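PDB 3MC9: Alr2269 protein, which probably takes part in inserting and assembling beta-barrel proteins in the outer membrane, as an Omp85-family protein whose periplasmic part is built of POTRA domains. Local coordinates for residues L63-L68 / G127-F132; R70-Q75 / S131-P136; S155-A160 / T187-D192. All blocks are in the same frame, centred on the assembly; numbering follows the deposited sequence.

Contact 1 of 3, residues L63-L68 / G127-F132; sequences LVSEVL and GVRVSF
Glu66 and Arg129 form a salt bridge above the ladder that joins two parallel strands, 63-68 and 127-132. Arg129 NE gives the main bond to Glu66 OE1 at 2.9 Å, while Arg129 NH2 adds a weak one to the same oxygen. The two chains run side by side, but their charged planes stand 72° apart, and OE1 is met from above the carboxylate plane. A bend at chi3 of Arg129 (91°) turns the guanidinium toward the glutamate; its NH1 pairs with Glu122 of the edge strand 114-124.

Beneath them, the backbone shows a beta bulge. Between the Val64-Val128 and Glu66-Arg129 pairs the strand 63-68 carries one extra residue, and Val128 O receives both Ser65 N (2.8 Å) and, weakly, Glu66 N. Regular parallel pairing resumes with Val130 N to Glu66 O at 2.7 Å and Phe132 N to Leu68 O at 2.8 Å.

On the opposite face these two segments present valines. Val64 CG2 meets Val130 CG2 at 4.1 Å, the two side chains crossing at about a right angle, and Val67 CG1 lies in plane at the edge of the Phe132 ring, 3.8 Å from Phe132 CD2. The sheet of this POTRA domain is thus two-sided here: a charge network links three strands on one face, and on the other, valines and Phe132 pack together, with Val130 and Phe132 covered by helix 98-110.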
loop_
_atom_site.group_PDB
_atom_site.type_symbol
_atom_site.label_atom_id
_atom_site.label_comp_id
_atom_site.label_asym_id
_atom_site.label_seq_id
_atom_site.Cartn_x
_atom_site.Cartn_y
_atom_site.Cartn_z
ATOM N N LEU A 63 21.668 -17.909 -8.063
ATOM C CA LEU A 63 20.877 -18.876 -7.332
ATOM C C LEU A 63 20.530 -18.255 -6.007
ATOM O O LEU A 63 21.326 -17.500 -5.447
ATOM C CB LEU A 63 21.665 -20.170 -7.124
ATOM C CG LEU A 63 20.902 -21.257 -6.366
ATOM C CD1 LEU A 63 19.890 -21.918 -7.298
ATOM C CD2 LEU A 63 21.880 -22.258 -5.816
ATOM N N VAL A 64 19.329 -18.529 -5.519
ATOM C CA VAL A 64 18.903 -17.974 -4.249
ATOM C C VAL A 64 18.976 -19.111 -3.251
ATOM O O VAL A 64 18.392 -20.165 -3.490
ATOM C CB VAL A 64 17.481 -17.373 -4.316
ATOM C CG1 VAL A 64 16.919 -17.121 -2.895
ATOM C CG2 VAL A 64 17.490 -16.069 -5.112
ATOM N N SER A 65 19.708 -18.907 -2.151
ATOM C CA SER A 65 19.814 -19.940 -1.098
ATOM C C SER A 65 18.723 -19.859 -0.038
ATOM O O SER A 65 18.383 -20.877 0.586
ATOM C CB SER A 65 21.171 -19.886 -0.389
ATOM O OG SER A 65 21.384 -18.622 0.228
ATOM N N GLU A 66 18.212 -18.652 0.189
ATOM C CA GLU A 66 17.314 -18.384 1.321
ATOM C C GLU A 66 16.499 -17.113 1.103
ATOM O O GLU A 66 17.010 -16.124 0.594
ATOM C CB GLU A 66 18.130 -18.247 2.606
ATOM C CG GLU A 66 17.475 -18.913 3.806
ATOM C CD GLU A 66 18.267 -18.761 5.107
ATOM O OE1 GLU A 66 19.512 -18.611 5.062
ATOM O OE2 GLU A 66 17.634 -18.810 6.186
ATOM N N VAL A 67 15.218 -17.173 1.455
ATOM C CA VAL A 67 14.361 -15.992 1.445
ATOM C C VAL A 67 13.890 -15.748 2.852
ATOM O O VAL A 67 13.340 -16.643 3.489
ATOM C CB VAL A 67 13.136 -16.138 0.506
ATOM C CG1 VAL A 67 12.212 -14.899 0.631
ATOM C CG2 VAL A 67 13.602 -16.305 -0.929
ATOM N N LEU A 68 14.138 -14.544 3.345
ATOM C CA LEU A 68 13.674 -14.138 4.666
ATOM C C LEU A 68 12.690 -12.979 4.468
ATOM O O LEU A 68 12.913 -12.091 3.637
ATOM C CB LEU A 68 14.848 -13.705 5.566
ATOM C CG LEU A 68 16.062 -14.641 5.729
ATOM C CD1 LEU A 68 17.073 -14.107 6.792
ATOM C CD2 LEU A 68 15.623 -16.040 6.099
ATOM N N GLY A 127 24.687 -19.373 -2.517
ATOM C CA GLY A 127 23.572 -18.645 -3.114
ATOM C C GLY A 127 23.232 -17.370 -2.346
ATOM O O GLY A 127 23.761 -17.107 -1.255
ATOM N N VAL A 128 22.338 -16.562 -2.910
ATOM C CA VAL A 128 22.007 -15.302 -2.269
ATOM C C VAL A 128 20.894 -15.498 -1.244
ATOM O O VAL A 128 19.901 -16.195 -1.515
ATOM C CB VAL A 128 21.610 -14.235 -3.276
ATOM C CG1 VAL A 128 21.485 -12.877 -2.569
ATOM C CG2 VAL A 128 22.654 -14.139 -4.380
ATOM N N ARG A 129 21.083 -14.893 -0.066
ATOM C CA ARG A 129 20.035 -14.814 0.931
ATOM C C ARG A 129 19.277 -13.516 0.694
ATOM O O ARG A 129 19.824 -12.429 0.861
ATOM C CB ARG A 129 20.600 -14.868 2.347
ATOM C CG ARG A 129 21.394 -16.141 2.637
ATOM C CD ARG A 129 22.208 -16.047 3.928
ATOM N NE ARG A 129 21.479 -16.515 5.105
ATOM C CZ ARG A 129 21.101 -15.764 6.141
ATOM N NH1 ARG A 129 21.364 -14.457 6.195
ATOM N NH2 ARG A 129 20.452 -16.332 7.158
ATOM N N VAL A 130 18.031 -13.627 0.253
ATOM C CA VAL A 130 17.241 -12.436 -0.105
ATOM C C VAL A 130 16.304 -12.107 1.050
ATOM O O VAL A 130 15.457 -12.922 1.423
ATOM C CB VAL A 130 16.441 -12.644 -1.408
ATOM C CG1 VAL A 130 15.536 -11.446 -1.698
ATOM C CG2 VAL A 130 17.389 -12.885 -2.601
ATOM N N SER A 131 16.490 -10.924 1.630
ATOM C CA SER A 131 15.610 -10.429 2.676
ATOM C C SER A 131 14.614 -9.418 2.116
ATOM O O SER A 131 14.996 -8.409 1.521
ATOM C CB SER A 131 16.430 -9.825 3.820
ATOM O OG SER A 131 17.052 -10.855 4.566
ATOM N N PHE A 132 13.334 -9.720 2.272
ATOM C CA PHE A 132 12.280 -8.769 1.956
ATOM C C PHE A 132 11.942 -8.111 3.271
ATOM O O PHE A 132 11.483 -8.780 4.206
ATOM C CB PHE A 132 11.063 -9.447 1.338
ATOM C CG PHE A 132 11.312 -9.967 -0.052
ATOM C CD1 PHE A 132 11.373 -9.095 -1.140
ATOM C CD2 PHE A 132 11.517 -11.322 -0.271
ATOM C CE1 PHE A 132 11.623 -9.570 -2.420
ATOM C CE2 PHE A 132 11.768 -11.803 -1.541
ATOM C CZ PHE A 132 11.831 -10.926 -2.624
#

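Contact 2 of 3, residues R70-Q75 / S131-P136; sequences RPQSGQ and SFIVQP
Val134 N donates to Arg70 O at 2.8 Å, with an N-H...O angle of 166°, and this carbonyl also takes a CA-H...O contact from Ile133 CA at 3.3 Å. Two residues before Val134, Phe132 O accepts from Arg70 N, also at 2.8 Å. The third rung differs. Gln72 N reaches Val134 O from above the carbonyl plane, 41° out of it, as the chain leaves the strand for a loop. Pro71 turns its N away from this strand, and Pro71 CA makes a CA-H...O contact with the same Val134 O at 3.2 Å.

Around this ladder the side chains part company. Ile133 CG2, set anti to the backbone N, lies 3.6 Å from Gln72 CA and also touches Gln72 CB, the two side chains crossing at about a right angle. Gln72 stretches out beyond CG, bringing its OE1 to 3.5 Å from Gln135 CB, and it also touches Asn116 of the edge strand 114-124. On the other face Val134 leans on Leu76, Phe114 and Ile108, the last from helix 98-110, while Pro71 also rests against Leu76.

Here the parallel pairing of the two central strands of the first POTRA domain ends. Arg70 N, Arg70 O and Gln72 N make its last three bonds, and the N-H that Pro71 lacks interrupts nothing on this side. Gln72 is held by one main-chain bond and by contact with Ile133 CG2 and Gln135 CB, which implies a grip that passes from hydrogen bonds to van der Waals contact as the strand runs out.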
loop_
_atom_site.group_PDB
_atom_site.type_symbol
_atom_site.label_atom_id
_atom_site.label_comp_id
_atom_site.label_asym_id
_atom_site.label_seq_id
_atom_site.Cartn_x
_atom_site.Cartn_y
_atom_site.Cartn_z
ATOM N N ARG A 70 11.008 -10.015 6.678
ATOM C CA ARG A 70 11.265 -9.378 7.977
ATOM C C ARG A 70 10.530 -8.048 8.125
ATOM O O ARG A 70 10.410 -7.309 7.161
ATOM C CB ARG A 70 12.770 -9.113 8.165
ATOM C CG ARG A 70 13.644 -10.354 8.290
ATOM C CD ARG A 70 13.305 -11.161 9.540
ATOM N NE ARG A 70 14.156 -12.344 9.678
ATOM C CZ ARG A 70 13.811 -13.592 9.349
ATOM N NH1 ARG A 70 14.689 -14.579 9.523
ATOM N NH2 ARG A 70 12.601 -13.876 8.852
ATOM N N PRO A 71 10.072 -7.728 9.351
ATOM C CA PRO A 71 9.533 -6.403 9.606
ATOM C C PRO A 71 10.672 -5.400 9.620
ATOM O O PRO A 71 11.758 -5.718 10.079
ATOM C CB PRO A 71 8.927 -6.536 11.009
ATOM C CG PRO A 71 9.814 -7.528 11.688
ATOM C CD PRO A 71 10.213 -8.506 10.597
ATOM N N GLN A 72 10.438 -4.208 9.107
ATOM C CA GLN A 72 11.419 -3.138 9.214
ATOM C C GLN A 72 11.540 -2.659 10.668
ATOM O O GLN A 72 12.615 -2.257 11.106
ATOM C CB GLN A 72 11.018 -1.973 8.327
ATOM C CG GLN A 72 12.149 -1.011 8.056
ATOM C CD GLN A 72 11.742 0.068 7.087
ATOM O OE1 GLN A 72 10.613 0.084 6.596
ATOM N NE2 GLN A 72 12.661 0.981 6.801
ATOM N N SER A 73 10.422 -2.697 11.392
ATOM C CA SER A 73 10.388 -2.439 12.829
ATOM C C SER A 73 9.142 -3.098 13.422
ATOM O O SER A 73 8.222 -3.486 12.688
ATOM C CB SER A 73 10.366 -0.941 13.104
ATOM O OG SER A 73 9.125 -0.372 12.711
ATOM N N GLY A 74 9.107 -3.211 14.743
ATOM C CA GLY A 74 8.046 -3.946 15.418
ATOM C C GLY A 74 8.148 -5.436 15.130
ATOM O O GLY A 74 9.235 -5.954 14.862
ATOM N N GLN A 75 7.012 -6.122 15.206
ATOM C CA GLN A 75 6.928 -7.534 14.850
ATOM C C GLN A 75 6.167 -7.712 13.563
ATOM O O GLN A 75 5.342 -6.881 13.198
ATOM C CB GLN A 75 6.203 -8.350 15.917
ATOM C CG GLN A 75 7.054 -8.799 17.059
ATOM C CD GLN A 75 6.800 -7.966 18.276
ATOM O OE1 GLN A 75 6.059 -8.373 19.168
ATOM N NE2 GLN A 75 7.368 -6.761 18.301
ATOM N N SER A 131 16.490 -10.924 1.630
ATOM C CA SER A 131 15.610 -10.429 2.676
ATOM C C SER A 131 14.614 -9.418 2.116
ATOM O O SER A 131 14.996 -8.409 1.521
ATOM C CB SER A 131 16.430 -9.825 3.820
ATOM O OG SER A 131 17.052 -10.855 4.566
ATOM N N PHE A 132 13.334 -9.720 2.272
ATOM C CA PHE A 132 12.280 -8.769 1.956
ATOM C C PHE A 132 11.942 -8.111 3.271
ATOM O O PHE A 132 11.483 -8.780 4.206
ATOM C CB PHE A 132 11.063 -9.447 1.338
ATOM C CG PHE A 132 11.312 -9.967 -0.052
ATOM C CD1 PHE A 132 11.373 -9.095 -1.140
ATOM C CD2 PHE A 132 11.517 -11.322 -0.271
ATOM C CE1 PHE A 132 11.623 -9.570 -2.420
ATOM C CE2 PHE A 132 11.768 -11.803 -1.541
ATOM C CZ PHE A 132 11.831 -10.926 -2.624
ATOM N N ILE A 133 12.216 -6.815 3.358
ATOM C CA ILE A 133 11.987 -6.064 4.581
ATOM C C ILE A 133 10.774 -5.190 4.352
ATOM O O ILE A 133 10.737 -4.367 3.440
ATOM C CB ILE A 133 13.238 -5.254 4.984
ATOM C CG1 ILE A 133 14.415 -6.213 5.197
ATOM C CG2 ILE A 133 12.971 -4.437 6.265
ATOM C CD1 ILE A 133 15.754 -5.641 4.823
ATOM N N VAL A 134 9.752 -5.403 5.169
ATOM C CA VAL A 134 8.463 -4.792 4.934
ATOM C C VAL A 134 8.015 -4.055 6.191
ATOM O O VAL A 134 8.341 -4.458 7.305
ATOM C CB VAL A 134 7.421 -5.841 4.521
ATOM C CG1 VAL A 134 7.915 -6.646 3.308
ATOM C CG2 VAL A 134 7.087 -6.774 5.680
ATOM N N GLN A 135 7.282 -2.967 5.994
ATOM C CA GLN A 135 6.757 -2.159 7.086
ATOM C C GLN A 135 5.253 -2.202 6.966
ATOM O O GLN A 135 4.688 -1.587 6.062
ATOM C CB GLN A 135 7.266 -0.721 6.994
ATOM C CG GLN A 135 6.851 0.193 8.154
ATOM C CD GLN A 135 6.990 -0.446 9.538
ATOM O OE1 GLN A 135 5.998 -0.622 10.237
ATOM N NE2 GLN A 135 8.214 -0.778 9.937
ATOM N N PRO A 136 4.592 -2.973 7.844
ATOM C CA PRO A 136 3.138 -3.023 7.786
ATOM C C PRO A 136 2.512 -1.639 7.935
ATOM O O PRO A 136 3.041 -0.785 8.648
ATOM C CB PRO A 136 2.760 -3.914 8.978
ATOM C CG PRO A 136 3.983 -4.691 9.292
ATOM C CD PRO A 136 5.144 -3.857 8.883
#

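Contact 3 of 3, residues S155-A160 / T187-D192; sequences SVLPQA and TKRYQD
Leu157 CD1 sits over one face of the Tyr190 ring, 3.6 Å from its centroid and 15° off the ring normal, a CH-pi contact that forms the tight part of this meeting between a loop and a helix. With CG beside the backbone N (chi1 -71°) and the chain extended at chi2, Leu157 carries CD1 over the ring, 3.5 Å from Tyr190 CE1. Val156 CG2 comes to the edge of that ring, 4.1 Å from Tyr190 CE1.

The loop is shaped by an ST turn, in which Ser155 OG accepts from Leu157 N at 3.0 Å. Glu218 ties both sides together: its OE2 is hydrogen-bonded to Ser155 OG and to Tyr190 OH, and its OE1 to Val156 N. In this second POTRA domain the contact joins the loop between strand 142-146 and helix 161-166 to the end of helix 176-192.

Packing is much looser beside Arg189. Bent at both chi2 and chi3, its chain folds back so that Arg189 NH2 lies 4.1 Å from Pro158 CD and 4.2 Å from Leu157 CD2. Pro158 is exposed here, and the guanidinium meets both aliphatic groups obliquely, through van der Waals contact alone.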
loop_
_atom_site.group_PDB
_atom_site.type_symbol
_atom_site.label_atom_id
_atom_site.label_comp_id
_atom_site.label_asym_id
_atom_site.label_seq_id
_atom_site.Cartn_x
_atom_site.Cartn_y
_atom_site.Cartn_z
ATOM N N SER A 155 -14.125 21.642 1.698
ATOM C CA SER A 155 -14.712 20.625 0.817
ATOM C C SER A 155 -16.165 20.949 0.495
ATOM O O SER A 155 -16.907 21.395 1.357
ATOM C CB SER A 155 -14.648 19.235 1.451
ATOM O OG SER A 155 -15.349 18.281 0.653
ATOM N N VAL A 156 -16.573 20.709 -0.741
ATOM C CA VAL A 156 -17.969 20.868 -1.100
ATOM C C VAL A 156 -18.851 19.711 -0.612
ATOM O O VAL A 156 -20.055 19.784 -0.759
ATOM C CB VAL A 156 -18.170 21.043 -2.619
ATOM C CG1 VAL A 156 -17.286 22.192 -3.152
ATOM C CG2 VAL A 156 -17.913 19.732 -3.353
ATOM N N LEU A 157 -18.278 18.645 -0.055
ATOM C CA LEU A 157 -19.100 17.532 0.437
ATOM C C LEU A 157 -19.339 17.642 1.940
ATOM O O LEU A 157 -18.540 18.251 2.662
ATOM C CB LEU A 157 -18.477 16.178 0.094
ATOM C CG LEU A 157 -18.514 15.760 -1.377
ATOM C CD1 LEU A 157 -17.841 14.401 -1.550
ATOM C CD2 LEU A 157 -19.953 15.758 -1.935
ATOM N N PRO A 158 -20.436 17.041 2.420
ATOM C CA PRO A 158 -20.676 17.097 3.860
ATOM C C PRO A 158 -19.431 16.684 4.649
ATOM O O PRO A 158 -18.624 15.868 4.178
ATOM C CB PRO A 158 -21.831 16.110 4.073
ATOM C CG PRO A 158 -22.520 15.992 2.763
ATOM C CD PRO A 158 -21.478 16.280 1.699
ATOM N N GLN A 159 -19.283 17.256 5.838
ATOM C CA GLN A 159 -18.113 17.030 6.686
ATOM C C GLN A 159 -17.928 15.559 6.999
ATOM O O GLN A 159 -16.807 15.077 7.155
ATOM C CB GLN A 159 -18.248 17.818 8.004
ATOM C CG GLN A 159 -17.005 17.740 8.921
ATOM C CD GLN A 159 -17.180 16.786 10.089
ATOM O OE1 GLN A 159 -17.725 17.159 11.119
ATOM N NE2 GLN A 159 -16.701 15.559 9.938
ATOM N N ALA A 160 -19.035 14.840 7.088
ATOM C CA ALA A 160 -19.002 13.473 7.575
ATOM C C ALA A 160 -18.918 12.443 6.455
ATOM O O ALA A 160 -18.966 11.265 6.729
ATOM C CB ALA A 160 -20.244 13.215 8.462
ATOM N N THR A 187 -15.445 9.383 -5.277
ATOM C CA THR A 187 -15.500 9.919 -6.626
ATOM C C THR A 187 -16.912 9.932 -7.185
ATOM O O THR A 187 -17.355 10.937 -7.735
ATOM C CB THR A 187 -14.599 9.075 -7.554
ATOM O OG1 THR A 187 -13.260 9.166 -7.085
ATOM C CG2 THR A 187 -14.660 9.545 -8.979
ATOM N N LYS A 188 -17.602 8.803 -7.044
ATOM C CA LYS A 188 -19.017 8.712 -7.429
ATOM C C LYS A 188 -19.914 9.671 -6.622
ATOM O O LYS A 188 -20.847 10.245 -7.173
ATOM C CB LYS A 188 -19.504 7.272 -7.293
ATOM C CG LYS A 188 -20.958 7.044 -7.665
ATOM C CD LYS A 188 -21.284 7.552 -9.058
ATOM C CE LYS A 188 -22.606 6.940 -9.563
ATOM N NZ LYS A 188 -23.753 7.306 -8.679
ATOM N N ARG A 189 -19.620 9.873 -5.338
ATOM C CA ARG A 189 -20.364 10.876 -4.571
ATOM C C ARG A 189 -20.157 12.304 -5.096
ATOM O O ARG A 189 -21.102 13.080 -5.149
ATOM C CB ARG A 189 -20.035 10.825 -3.084
ATOM C CG ARG A 189 -20.619 9.616 -2.362
ATOM C CD ARG A 189 -22.067 9.796 -1.954
ATOM N NE ARG A 189 -22.223 10.967 -1.089
ATOM C CZ ARG A 189 -22.802 12.119 -1.437
ATOM N NH1 ARG A 189 -23.321 12.274 -2.652
ATOM N NH2 ARG A 189 -22.874 13.127 -0.557
ATOM N N TYR A 190 -18.927 12.670 -5.453
ATOM C CA TYR A 190 -18.716 13.972 -6.089
ATOM C C TYR A 190 -19.574 14.086 -7.312
ATOM O O TYR A 190 -20.242 15.082 -7.515
ATOM C CB TYR A 190 -17.255 14.174 -6.511
ATOM C CG TYR A 190 -16.394 14.572 -5.368
ATOM C CD1 TYR A 190 -16.538 15.815 -4.789
ATOM C CD2 TYR A 190 -15.480 13.705 -4.835
ATOM C CE1 TYR A 190 -15.778 16.204 -3.734
ATOM C CE2 TYR A 190 -14.702 14.084 -3.774
ATOM C CZ TYR A 190 -14.869 15.332 -3.227
ATOM O OH TYR A 190 -14.099 15.722 -2.169
ATOM N N GLN A 191 -19.547 13.052 -8.131
ATOM C CA GLN A 191 -20.299 13.060 -9.353
ATOM C C GLN A 191 -21.804 13.259 -9.108
ATOM O O GLN A 191 -22.449 14.092 -9.757
ATOM C CB GLN A 191 -20.042 11.776 -10.129
ATOM C CG GLN A 191 -20.803 11.700 -11.452
ATOM C CD GLN A 191 -20.524 10.413 -12.183
ATOM O OE1 GLN A 191 -19.401 10.157 -12.613
ATOM N NE2 GLN A 191 -21.539 9.590 -12.316
ATOM N N ASP A 192 -22.350 12.498 -8.160
ATOM C CA ASP A 192 -23.759 12.622 -7.773
ATOM C C ASP A 192 -24.139 14.046 -7.415
ATOM O O ASP A 192 -25.231 14.479 -7.713
ATOM C CB ASP A 192 -24.050 11.751 -6.566
ATOM C CG ASP A 192 -24.061 10.280 -6.901
ATOM O OD1 ASP A 192 -24.243 9.921 -8.084
ATOM O OD2 ASP A 192 -23.887 9.482 -5.977
#

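Overall arrangement
Contacts 1 and 2 are successive lengths of one parallel pairing, between strands 62-71 and 127-136, the central pair of a mixed four-stranded sheet. Their centres lie about 16 Å apart, and Ser131 and Phe132 belong to both. The intervening chain supplies helices 78-87 and 98-110 and the strands that flank the pair, so this pairing closes the first POTRA domain. Contact 3 follows later in the chain, in the second domain, which has its own three-stranded sheet. Its centre is about 48 Å from that of contact 1 and about 37 Å from that of contact 2, on the opposite side of the chain's centre. None of the three contacts bridges the two domains, consistent with POTRA modules strung in series.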